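Local coordinates for envelopment polyprotein (Bovine Schmallenberg virus BH80/Germany/2011, PDB 7A56), which carries the class II membrane fusion glycoprotein Gc, which probably merges the viral envelope with a host membrane during entry, at residues S114-I125 and I182-S193; D253-A261 and Q268-S277. All coordinates share one frame; numbering follows the deposited sequence.

Interaction 1: S114-I125 and I182-S193; sequences SYRFLYETGPTI and IIRPEYKIYKKS
Ile189 lies over one face of the Tyr119 ring, its CB 3.8 Å from the ring centroid in a CH-pi contact. Tyr119 CG sits between its own backbone N and carbonyl carbon (chi1 58°), which lays the ring over Ile189 of the neighbouring strand. Its OH bonds to the backbone O of Asn255. Ile189 CD1 reaches Thr121 CG2, and Leu118 CD1 packs on Ile189 CG2 at 3.8 Å. Ile241 and Ala243 also touch Ile189, so this face is closely packed. The strands run antiparallel, part of the mainly antiparallel beta architecture of a class II fusion protein. Two classic beta bulges offset the pairing. At the first, Ile189 O accepts from Leu118 N and Tyr119 N. At the second, Glu186 N and Tyr187 N reach Thr121 O from opposite faces of its plane. The other face, with Phe117, Glu120, Lys188 and Tyr190, is looser and nearer solvent. There the edge of Phe117 meets the face of Tyr190 in a T-shaped pair, planes at 77°. Glu120 OE2 and Lys188 NZ form a long, weak salt bridge of 3.5 Å, and a water joins the same two atoms. Farther along, Pro123 CG rests over the guanidinium face of Arg184, 3.6 Å from Arg184 NH1. Arg184 NE makes a nearly straight bond of 2.7 Å to Glu186 OE1, in the guanidinium plane.

Interaction 2: D253-A261 and Q268-S277; sequences DINDLGSTA and QLYSEGIIGS
The side-chain amide of Gln268 grips the backbone of a type II beta turn, Asp256 to Ser259, with both its ends. Gln268 OE1 takes the N-H of Gly258 at 2.8 Å, in the carbonyl plane and on a lone pair. Gln268 NE2 gives a hydrogen to Asp256 O at 3.1 Å, from above the plane of that carbonyl. The two Gln268 bonds fix the rotation of its amide. Ser259 N, which closes the turn, reaches Asp256 O from the opposite face. Beside the amide, Leu257 CD1 touches Ile275 CD1 at 3.9 Å and lies over one face of the Tyr270 ring. Leu257 CG is anti to the backbone N (chi1 180°), which carries the methyl out to them. Thr260 CG2 packs on Ile275 CG2 at 3.8 Å. Behind these groups, a two-stranded hairpin sets Gln268 and Ile275 side by side through paired backbone bonds, and its type I turn runs from Tyr270 to Gly273. On the loop side, Asn255 ND2 bonds to Ala261 O and Asn255 OD1 accepts from Ala261 N, joining the two arms of the loop on either side of the turn. Lys262 of the second subunit bonds to Ser277 OG, which also shares a hydrogen bond of 2.7 Å with Thr260 OG1.

In the fold
Interaction 1 closes before interaction 2 opens along the chain, and their centres are about 8 Å apart. Strand 98-134 joins them: it pairs with strand 187-192 and also touches the loop 253-261 and strand 268-270. Lys191 makes a salt bridge to Asp256, Tyr119 packs on Gln268, and Leu269 and Glu120 share a backbone hydrogen bond. Loop and hairpin therefore pack against the long strand. Both contacts also meet the second subunit. Arg116 makes a salt bridge to Glu311 of the second subunit, and Ser259 hydrogen-bonds to Asp253 of that subunit. Asp253 in turn meets Ser259 of the third subunit. This region thus contributes to the three-chain assembly of the postfusion form.

Interaction 1: S114-I125 and I182-S193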
loop_
_atom_site.group_PDB
_atom_site.type_symbol
_atom_site.label_atom_id
_atom_site.label_comp_id
_atom_site.label_asym_id
_atom_site.label_seq_id
_atom_site.Cartn_x
_atom_site.Cartn_y
_atom_site.Cartn_z
ATOM N N SER A 114 5.926 13.654 -6.969
ATOM C CA SER A 114 7.238 14.037 -7.444
ATOM C C SER A 114 8.222 12.903 -7.172
ATOM O O SER A 114 8.072 12.123 -6.223
ATOM C CB SER A 114 7.741 15.315 -6.748
ATOM O OG SER A 114 6.697 16.313 -6.766
ATOM N N TYR A 115 9.245 12.823 -8.016
ATOM C CA TYR A 115 10.331 11.855 -7.854
ATOM C C TYR A 115 11.655 12.563 -8.061
ATOM O O TYR A 115 11.740 13.576 -8.776
ATOM C CB TYR A 115 10.201 10.679 -8.854
ATOM C CG TYR A 115 9.068 9.717 -8.509
ATOM C CD1 TYR A 115 7.700 10.120 -8.601
ATOM C CD2 TYR A 115 9.341 8.415 -8.085
ATOM C CE1 TYR A 115 6.687 9.226 -8.257
ATOM C CE2 TYR A 115 8.361 7.521 -7.765
ATOM C CZ TYR A 115 6.995 7.945 -7.854
ATOM O OH TYR A 115 5.987 7.078 -7.496
ATOM N N ARG A 116 12.709 11.977 -7.467
ATOM C CA ARG A 116 14.045 12.535 -7.616
ATOM C C ARG A 116 15.055 11.478 -8.061
ATOM O O ARG A 116 15.005 10.292 -7.696
ATOM C CB ARG A 116 14.568 13.210 -6.343
ATOM C CG ARG A 116 14.684 12.321 -5.181
ATOM C CD ARG A 116 15.409 13.040 -4.037
ATOM N NE ARG A 116 15.384 12.215 -2.829
ATOM C CZ ARG A 116 16.400 11.470 -2.408
ATOM N NH1 ARG A 116 16.282 10.743 -1.297
ATOM N NH2 ARG A 116 17.548 11.469 -3.079
ATOM N N PHE A 117 15.992 11.957 -8.861
ATOM C CA PHE A 117 16.912 11.055 -9.516
ATOM C C PHE A 117 17.879 10.479 -8.489
ATOM O O PHE A 117 18.458 11.229 -7.683
ATOM C CB PHE A 117 17.661 11.781 -10.617
ATOM C CG PHE A 117 18.814 10.976 -11.156
ATOM C CD1 PHE A 117 18.608 9.992 -12.112
ATOM C CD2 PHE A 117 20.104 11.206 -10.692
ATOM C CE1 PHE A 117 19.711 9.256 -12.597
ATOM C CE2 PHE A 117 21.147 10.473 -11.168
ATOM C CZ PHE A 117 20.939 9.526 -12.133
ATOM N N LEU A 118 18.044 9.147 -8.517
ATOM C CA LEU A 118 19.027 8.458 -7.672
ATOM C C LEU A 118 20.300 8.046 -8.413
ATOM O O LEU A 118 21.385 8.420 -7.975
ATOM C CB LEU A 118 18.418 7.204 -7.023
ATOM C CG LEU A 118 17.210 7.442 -6.121
ATOM C CD1 LEU A 118 16.864 6.067 -5.523
ATOM C CD2 LEU A 118 17.491 8.493 -5.067
ATOM N N TYR A 119 20.192 7.290 -9.514
ATOM C CA TYR A 119 21.419 6.807 -10.151
ATOM C C TYR A 119 21.050 6.165 -11.484
ATOM O O TYR A 119 19.886 5.852 -11.738
ATOM C CB TYR A 119 22.148 5.795 -9.246
ATOM C CG TYR A 119 21.282 4.579 -8.891
ATOM C CD1 TYR A 119 21.104 3.543 -9.825
ATOM C CD2 TYR A 119 20.700 4.450 -7.612
ATOM C CE1 TYR A 119 20.387 2.434 -9.523
ATOM C CE2 TYR A 119 19.931 3.352 -7.294
ATOM C CZ TYR A 119 19.774 2.350 -8.254
ATOM O OH TYR A 119 18.994 1.250 -7.986
ATOM N N GLU A 120 22.059 5.913 -12.306
ATOM C CA GLU A 120 21.939 5.074 -13.489
ATOM C C GLU A 120 22.568 3.722 -13.196
ATOM O O GLU A 120 23.507 3.630 -12.400
ATOM C CB GLU A 120 22.662 5.681 -14.696
ATOM C CG GLU A 120 21.980 6.776 -15.384
ATOM C CD GLU A 120 22.830 7.343 -16.515
ATOM O OE1 GLU A 120 23.981 7.788 -16.248
ATOM O OE2 GLU A 120 22.349 7.329 -17.674
ATOM N N THR A 121 22.066 2.674 -13.868
ATOM C CA THR A 121 22.687 1.351 -13.798
ATOM C C THR A 121 22.587 0.716 -15.183
ATOM O O THR A 121 21.901 1.220 -16.086
ATOM C CB THR A 121 22.070 0.445 -12.670
ATOM O OG1 THR A 121 22.921 -0.690 -12.420
ATOM C CG2 THR A 121 20.615 -0.090 -13.009
ATOM N N GLY A 122 23.324 -0.380 -15.345
ATOM C CA GLY A 122 23.397 -1.163 -16.555
ATOM C C GLY A 122 24.495 -2.202 -16.362
ATOM O O GLY A 122 25.038 -2.340 -15.268
ATOM N N PRO A 123 24.826 -2.964 -17.391
ATOM C CA PRO A 123 25.772 -4.078 -17.196
ATOM C C PRO A 123 27.208 -3.589 -17.095
ATOM O O PRO A 123 27.577 -2.542 -17.628
ATOM C CB PRO A 123 25.590 -4.906 -18.468
ATOM C CG PRO A 123 25.234 -3.797 -19.527
ATOM C CD PRO A 123 24.340 -2.867 -18.784
ATOM N N THR A 124 28.043 -4.421 -16.474
ATOM C CA THR A 124 29.456 -4.090 -16.401
ATOM C C THR A 124 30.131 -4.493 -17.700
ATOM O O THR A 124 29.926 -5.597 -18.214
ATOM C CB THR A 124 30.095 -4.761 -15.194
ATOM O OG1 THR A 124 29.510 -4.191 -14.019
ATOM C CG2 THR A 124 31.615 -4.545 -15.160
ATOM N N ILE A 125 30.914 -3.569 -18.235
ATOM C CA ILE A 125 31.601 -3.709 -19.511
ATOM C C ILE A 125 33.100 -3.563 -19.389
ATOM O O ILE A 125 33.788 -3.592 -20.411
ATOM C CB ILE A 125 31.074 -2.692 -20.521
ATOM C CG1 ILE A 125 31.380 -1.263 -20.042
ATOM C CG2 ILE A 125 29.551 -2.914 -20.626
ATOM C CD1 ILE A 125 31.130 -0.237 -21.092
ATOM N N ILE A 182 33.141 -0.449 -14.711
ATOM C CA ILE A 182 32.601 0.437 -15.747
ATOM C C ILE A 182 31.327 -0.204 -16.288
ATOM O O ILE A 182 31.331 -1.418 -16.618
ATOM C CB ILE A 182 33.599 0.638 -16.897
ATOM C CG1 ILE A 182 34.929 1.167 -16.395
ATOM C CG2 ILE A 182 32.955 1.562 -17.986
ATOM C CD1 ILE A 182 36.098 0.823 -17.374
ATOM N N ILE A 183 30.228 0.596 -16.362
ATOM C CA ILE A 183 28.940 0.097 -16.824
ATOM C C ILE A 183 28.514 0.851 -18.084
ATOM O O ILE A 183 28.935 1.976 -18.355
ATOM C CB ILE A 183 27.814 0.234 -15.754
ATOM C CG1 ILE A 183 27.547 1.722 -15.475
ATOM C CG2 ILE A 183 28.164 -0.570 -14.486
ATOM C CD1 ILE A 183 26.182 2.026 -14.782
ATOM N N ARG A 184 27.613 0.225 -18.825
ATOM C CA ARG A 184 26.932 0.905 -19.897
ATOM C C ARG A 184 25.564 1.313 -19.332
ATOM O O ARG A 184 24.759 0.438 -19.004
ATOM C CB ARG A 184 26.782 -0.000 -21.120
ATOM C CG ARG A 184 26.002 0.662 -22.274
ATOM C CD ARG A 184 25.788 -0.310 -23.408
ATOM N NE ARG A 184 24.765 -1.354 -23.173
ATOM C CZ ARG A 184 25.026 -2.665 -23.113
ATOM N NH1 ARG A 184 24.034 -3.537 -22.953
ATOM N NH2 ARG A 184 26.273 -3.121 -23.231
ATOM N N PRO A 185 25.294 2.601 -19.155
ATOM C CA PRO A 185 24.014 3.013 -18.534
ATOM C C PRO A 185 22.837 2.580 -19.393
ATOM O O PRO A 185 22.830 2.806 -20.614
ATOM C CB PRO A 185 24.117 4.548 -18.471
ATOM C CG PRO A 185 25.533 4.879 -18.718
ATOM C CD PRO A 185 26.171 3.736 -19.490
ATOM N N GLU A 186 21.805 2.004 -18.738
ATOM C CA GLU A 186 20.593 1.525 -19.417
ATOM C C GLU A 186 19.297 1.973 -18.717
ATOM O O GLU A 186 18.318 2.271 -19.405
ATOM C CB GLU A 186 20.626 -0.007 -19.547
ATOM C CG GLU A 186 21.772 -0.504 -20.503
ATOM C CD GLU A 186 21.353 -0.418 -21.956
ATOM O OE1 GLU A 186 22.183 -0.706 -22.855
ATOM O OE2 GLU A 186 20.144 -0.083 -22.194
ATOM N N TYR A 187 19.289 2.067 -17.381
ATOM C CA TYR A 187 18.089 2.502 -16.652
ATOM C C TYR A 187 18.467 3.631 -15.697
ATOM O O TYR A 187 19.580 3.643 -15.148
ATOM C CB TYR A 187 17.455 1.361 -15.820
ATOM C CG TYR A 187 16.922 0.158 -16.576
ATOM C CD1 TYR A 187 17.791 -0.824 -17.080
ATOM C CD2 TYR A 187 15.528 -0.030 -16.738
ATOM C CE1 TYR A 187 17.297 -1.943 -17.735
ATOM C CE2 TYR A 187 15.028 -1.147 -17.400
ATOM C CZ TYR A 187 15.917 -2.107 -17.893
ATOM O OH TYR A 187 15.435 -3.233 -18.537
ATOM N N LYS A 188 17.530 4.581 -15.503
ATOM C CA LYS A 188 17.648 5.652 -14.511
ATOM C C LYS A 188 16.667 5.373 -13.389
ATOM O O LYS A 188 15.495 5.127 -13.646
ATOM C CB LYS A 188 17.355 7.038 -15.094
ATOM C CG LYS A 188 18.125 7.339 -16.387
ATOM C CD LYS A 188 18.010 8.828 -16.771
ATOM C CE LYS A 188 19.185 9.271 -17.671
ATOM N NZ LYS A 188 19.306 8.432 -18.891
ATOM N N ILE A 189 17.142 5.447 -12.161
ATOM C CA ILE A 189 16.382 5.066 -10.987
ATOM C C ILE A 189 16.085 6.338 -10.206
ATOM O O ILE A 189 16.980 7.205 -10.026
ATOM C CB ILE A 189 17.115 4.005 -10.135
ATOM C CG1 ILE A 189 16.992 2.586 -10.751
ATOM C CG2 ILE A 189 16.490 3.961 -8.719
ATOM C CD1 ILE A 189 17.536 2.351 -12.160
ATOM N N TYR A 190 14.774 6.470 -9.813
ATOM C CA TYR A 190 14.201 7.589 -9.069
ATOM C C TYR A 190 13.482 7.113 -7.812
ATOM O O TYR A 190 12.956 6.003 -7.751
ATOM C CB TYR A 190 13.169 8.336 -9.896
ATOM C CG TYR A 190 13.742 8.913 -11.174
ATOM C CD1 TYR A 190 13.846 8.138 -12.315
ATOM C CD2 TYR A 190 14.088 10.251 -11.246
ATOM C CE1 TYR A 190 14.364 8.672 -13.503
ATOM C CE2 TYR A 190 14.573 10.803 -12.415
ATOM C CZ TYR A 190 14.695 10.005 -13.538
ATOM O OH TYR A 190 15.140 10.560 -14.717
ATOM N N LYS A 191 13.457 7.985 -6.809
ATOM C CA LYS A 191 12.746 7.742 -5.562
ATOM C C LYS A 191 11.616 8.774 -5.405
ATOM O O LYS A 191 11.816 9.965 -5.691
ATOM C CB LYS A 191 13.699 7.851 -4.386
ATOM C CG LYS A 191 13.111 7.350 -3.082
ATOM C CD LYS A 191 14.162 7.527 -1.978
ATOM C CE LYS A 191 13.727 6.829 -0.708
ATOM N NZ LYS A 191 14.802 6.809 0.364
ATOM N N LYS A 192 10.493 8.336 -4.837
ATOM C CA LYS A 192 9.363 9.269 -4.550
ATOM C C LYS A 192 9.820 10.330 -3.545
ATOM O O LYS A 192 10.467 10.003 -2.539
ATOM C CB LYS A 192 8.190 8.457 -4.003
ATOM C CG LYS A 192 6.879 9.286 -3.725
ATOM C CD LYS A 192 5.645 8.358 -3.686
ATOM C CE LYS A 192 5.714 7.433 -2.510
ATOM N NZ LYS A 192 4.778 6.265 -2.656
ATOM N N SER A 193 9.559 11.619 -3.858
ATOM C CA SER A 193 10.081 12.746 -3.088
ATOM C C SER A 193 8.979 13.733 -2.696
ATOM O O SER A 193 9.253 14.928 -2.516
ATOM C CB SER A 193 11.200 13.458 -3.867
ATOM O OG SER A 193 10.733 13.975 -5.124
HETATM O O HOH W 1 12.078 16.146 -6.979
HETATM O O HOH W 2 20.228 5.921 -18.757
#

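Interaction 2: D253-A261 and Q268-S277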
loop_
_atom_site.group_PDB
_atom_site.type_symbol
_atom_site.label_atom_id
_atom_site.label_comp_id
_atom_site.label_asym_id
_atom_site.label_seq_id
_atom_site.Cartn_x
_atom_site.Cartn_y
_atom_site.Cartn_z
ATOM N N ASP A 253 12.005 -5.174 -7.679
ATOM C CA ASP A 253 13.233 -5.368 -6.878
ATOM C C ASP A 253 14.358 -4.381 -7.144
ATOM O O ASP A 253 15.250 -4.716 -7.936
ATOM C CB ASP A 253 13.800 -6.777 -7.161
ATOM C CG ASP A 253 13.444 -7.768 -6.059
ATOM O OD1 ASP A 253 12.688 -7.273 -5.186
ATOM O OD2 ASP A 253 13.918 -8.969 -6.045
ATOM N N ILE A 254 14.276 -3.117 -6.654
ATOM C CA ILE A 254 15.209 -2.064 -7.097
ATOM C C ILE A 254 15.887 -1.454 -5.881
ATOM O O ILE A 254 15.219 -1.016 -4.943
ATOM C CB ILE A 254 14.543 -0.940 -7.920
ATOM C CG1 ILE A 254 13.848 -1.455 -9.210
ATOM C CG2 ILE A 254 15.578 0.158 -8.257
ATOM C CD1 ILE A 254 12.774 -0.360 -9.810
ATOM N N ASN A 255 17.232 -1.428 -5.889
ATOM C CA ASN A 255 17.986 -0.900 -4.754
ATOM C C ASN A 255 17.731 0.591 -4.594
ATOM O O ASN A 255 17.745 1.337 -5.581
ATOM C CB ASN A 255 19.531 -1.106 -4.957
ATOM C CG ASN A 255 20.018 -2.464 -4.480
ATOM O OD1 ASN A 255 20.023 -2.778 -3.289
ATOM N ND2 ASN A 255 20.457 -3.266 -5.408
ATOM N N ASP A 256 17.624 1.052 -3.343
ATOM C CA ASP A 256 17.750 2.481 -3.071
ATOM C C ASP A 256 19.228 2.909 -3.211
ATOM O O ASP A 256 20.159 2.082 -3.209
ATOM C CB ASP A 256 17.195 2.794 -1.650
ATOM C CG ASP A 256 16.706 4.239 -1.484
ATOM O OD1 ASP A 256 17.116 5.172 -2.241
ATOM O OD2 ASP A 256 15.902 4.412 -0.543
ATOM N N LEU A 257 19.440 4.216 -3.386
ATOM C CA LEU A 257 20.795 4.745 -3.528
ATOM C C LEU A 257 21.638 4.350 -2.317
ATOM O O LEU A 257 21.204 4.493 -1.160
ATOM C CB LEU A 257 20.728 6.284 -3.704
ATOM C CG LEU A 257 22.100 6.986 -3.868
ATOM C CD1 LEU A 257 22.832 6.554 -5.159
ATOM C CD2 LEU A 257 21.928 8.502 -3.870
ATOM N N GLY A 258 22.851 3.790 -2.583
ATOM C CA GLY A 258 23.753 3.332 -1.538
ATOM C C GLY A 258 23.608 1.881 -1.121
ATOM O O GLY A 258 24.475 1.366 -0.408
ATOM N N SER A 259 22.532 1.219 -1.487
ATOM C CA SER A 259 22.310 -0.196 -1.185
ATOM C C SER A 259 22.824 -1.014 -2.359
ATOM O O SER A 259 22.601 -0.648 -3.522
ATOM C CB SER A 259 20.809 -0.489 -0.980
ATOM O OG SER A 259 20.349 0.169 0.192
ATOM N N THR A 260 23.549 -2.099 -2.063
ATOM C CA THR A 260 24.127 -2.917 -3.137
ATOM C C THR A 260 23.660 -4.375 -3.025
ATOM O O THR A 260 24.408 -5.327 -3.300
ATOM C CB THR A 260 25.647 -2.806 -3.131
ATOM O OG1 THR A 260 26.131 -3.218 -1.858
ATOM C CG2 THR A 260 26.120 -1.324 -3.413
ATOM N N ALA A 261 22.389 -4.577 -2.637
ATOM C CA ALA A 261 21.862 -5.931 -2.542
ATOM C C ALA A 261 21.798 -6.521 -3.941
ATOM O O ALA A 261 21.785 -5.766 -4.922
ATOM C CB ALA A 261 20.468 -5.913 -1.879
ATOM N N GLN A 268 25.856 1.548 -9.148
ATOM C CA GLN A 268 25.077 2.796 -9.260
ATOM C C GLN A 268 26.004 3.922 -9.684
ATOM O O GLN A 268 26.956 4.246 -8.971
ATOM C CB GLN A 268 24.378 3.157 -7.945
ATOM C CG GLN A 268 23.506 2.040 -7.399
ATOM C CD GLN A 268 23.044 2.277 -5.968
ATOM O OE1 GLN A 268 23.445 3.216 -5.287
ATOM N NE2 GLN A 268 22.142 1.453 -5.538
ATOM N N LEU A 269 25.727 4.506 -10.849
ATOM C CA LEU A 269 26.463 5.648 -11.374
ATOM C C LEU A 269 25.653 6.900 -11.109
ATOM O O LEU A 269 24.523 7.026 -11.607
ATOM C CB LEU A 269 26.709 5.489 -12.872
ATOM C CG LEU A 269 27.408 6.664 -13.566
ATOM C CD1 LEU A 269 28.844 6.654 -13.196
ATOM C CD2 LEU A 269 27.259 6.515 -15.085
ATOM N N TYR A 270 26.219 7.823 -10.334
ATOM C CA TYR A 270 25.529 9.070 -10.038
ATOM C C TYR A 270 26.550 10.203 -10.031
ATOM O O TYR A 270 27.721 10.025 -10.389
ATOM C CB TYR A 270 24.728 8.969 -8.732
ATOM C CG TYR A 270 25.542 9.031 -7.458
ATOM C CD1 TYR A 270 26.611 8.178 -7.245
ATOM C CD2 TYR A 270 25.219 9.941 -6.456
ATOM C CE1 TYR A 270 27.339 8.237 -6.078
ATOM C CE2 TYR A 270 25.945 10.008 -5.287
ATOM C CZ TYR A 270 26.996 9.159 -5.105
ATOM O OH TYR A 270 27.709 9.242 -3.937
ATOM N N SER A 271 26.081 11.386 -9.624
ATOM C CA SER A 271 26.836 12.618 -9.829
ATOM C C SER A 271 28.255 12.499 -9.298
ATOM O O SER A 271 29.215 12.889 -9.971
ATOM C CB SER A 271 26.115 13.793 -9.155
ATOM O OG SER A 271 25.931 13.594 -7.753
ATOM N N GLU A 272 28.409 11.912 -8.119
ATOM C CA GLU A 272 29.683 11.927 -7.418
ATOM C C GLU A 272 30.577 10.730 -7.734
ATOM O O GLU A 272 31.704 10.679 -7.232
ATOM C CB GLU A 272 29.427 12.019 -5.912
ATOM C CG GLU A 272 28.442 13.124 -5.556
ATOM C CD GLU A 272 28.718 13.716 -4.198
ATOM O OE1 GLU A 272 29.014 14.927 -4.133
ATOM O OE2 GLU A 272 28.659 12.961 -3.201
ATOM N N GLY A 273 30.117 9.780 -8.551
ATOM C CA GLY A 273 30.919 8.612 -8.865
ATOM C C GLY A 273 30.095 7.356 -9.010
ATOM O O GLY A 273 28.921 7.442 -9.404
ATOM N N ILE A 274 30.678 6.195 -8.691
ATOM C CA ILE A 274 30.001 4.908 -8.762
ATOM C C ILE A 274 30.038 4.246 -7.394
ATOM O O ILE A 274 31.004 4.387 -6.633
ATOM C CB ILE A 274 30.631 3.974 -9.804
ATOM C CG1 ILE A 274 30.838 4.702 -11.106
ATOM C CG2 ILE A 274 29.741 2.778 -10.049
ATOM C CD1 ILE A 274 31.398 3.790 -12.163
ATOM N N ILE A 275 28.972 3.493 -7.108
ATOM C CA ILE A 275 28.785 2.732 -5.875
ATOM C C ILE A 275 28.657 1.275 -6.274
ATOM O O ILE A 275 27.826 0.934 -7.122
ATOM C CB ILE A 275 27.511 3.179 -5.111
ATOM C CG1 ILE A 275 27.606 4.657 -4.722
ATOM C CG2 ILE A 275 27.291 2.266 -3.874
ATOM C CD1 ILE A 275 26.324 5.219 -4.020
ATOM N N GLY A 276 29.448 0.404 -5.641
ATOM C CA GLY A 276 29.217 -1.015 -5.845
ATOM C C GLY A 276 29.912 -1.738 -4.710
ATOM O O GLY A 276 30.584 -1.115 -3.898
ATOM N N SER A 277 29.673 -3.016 -4.589
ATOM C CA SER A 277 30.398 -3.744 -3.552
ATOM C C SER A 277 30.667 -5.155 -4.066
ATOM O O SER A 277 30.193 -5.543 -5.137
ATOM C CB SER A 277 29.647 -3.730 -2.221
ATOM O OG SER A 277 28.460 -4.424 -2.362
#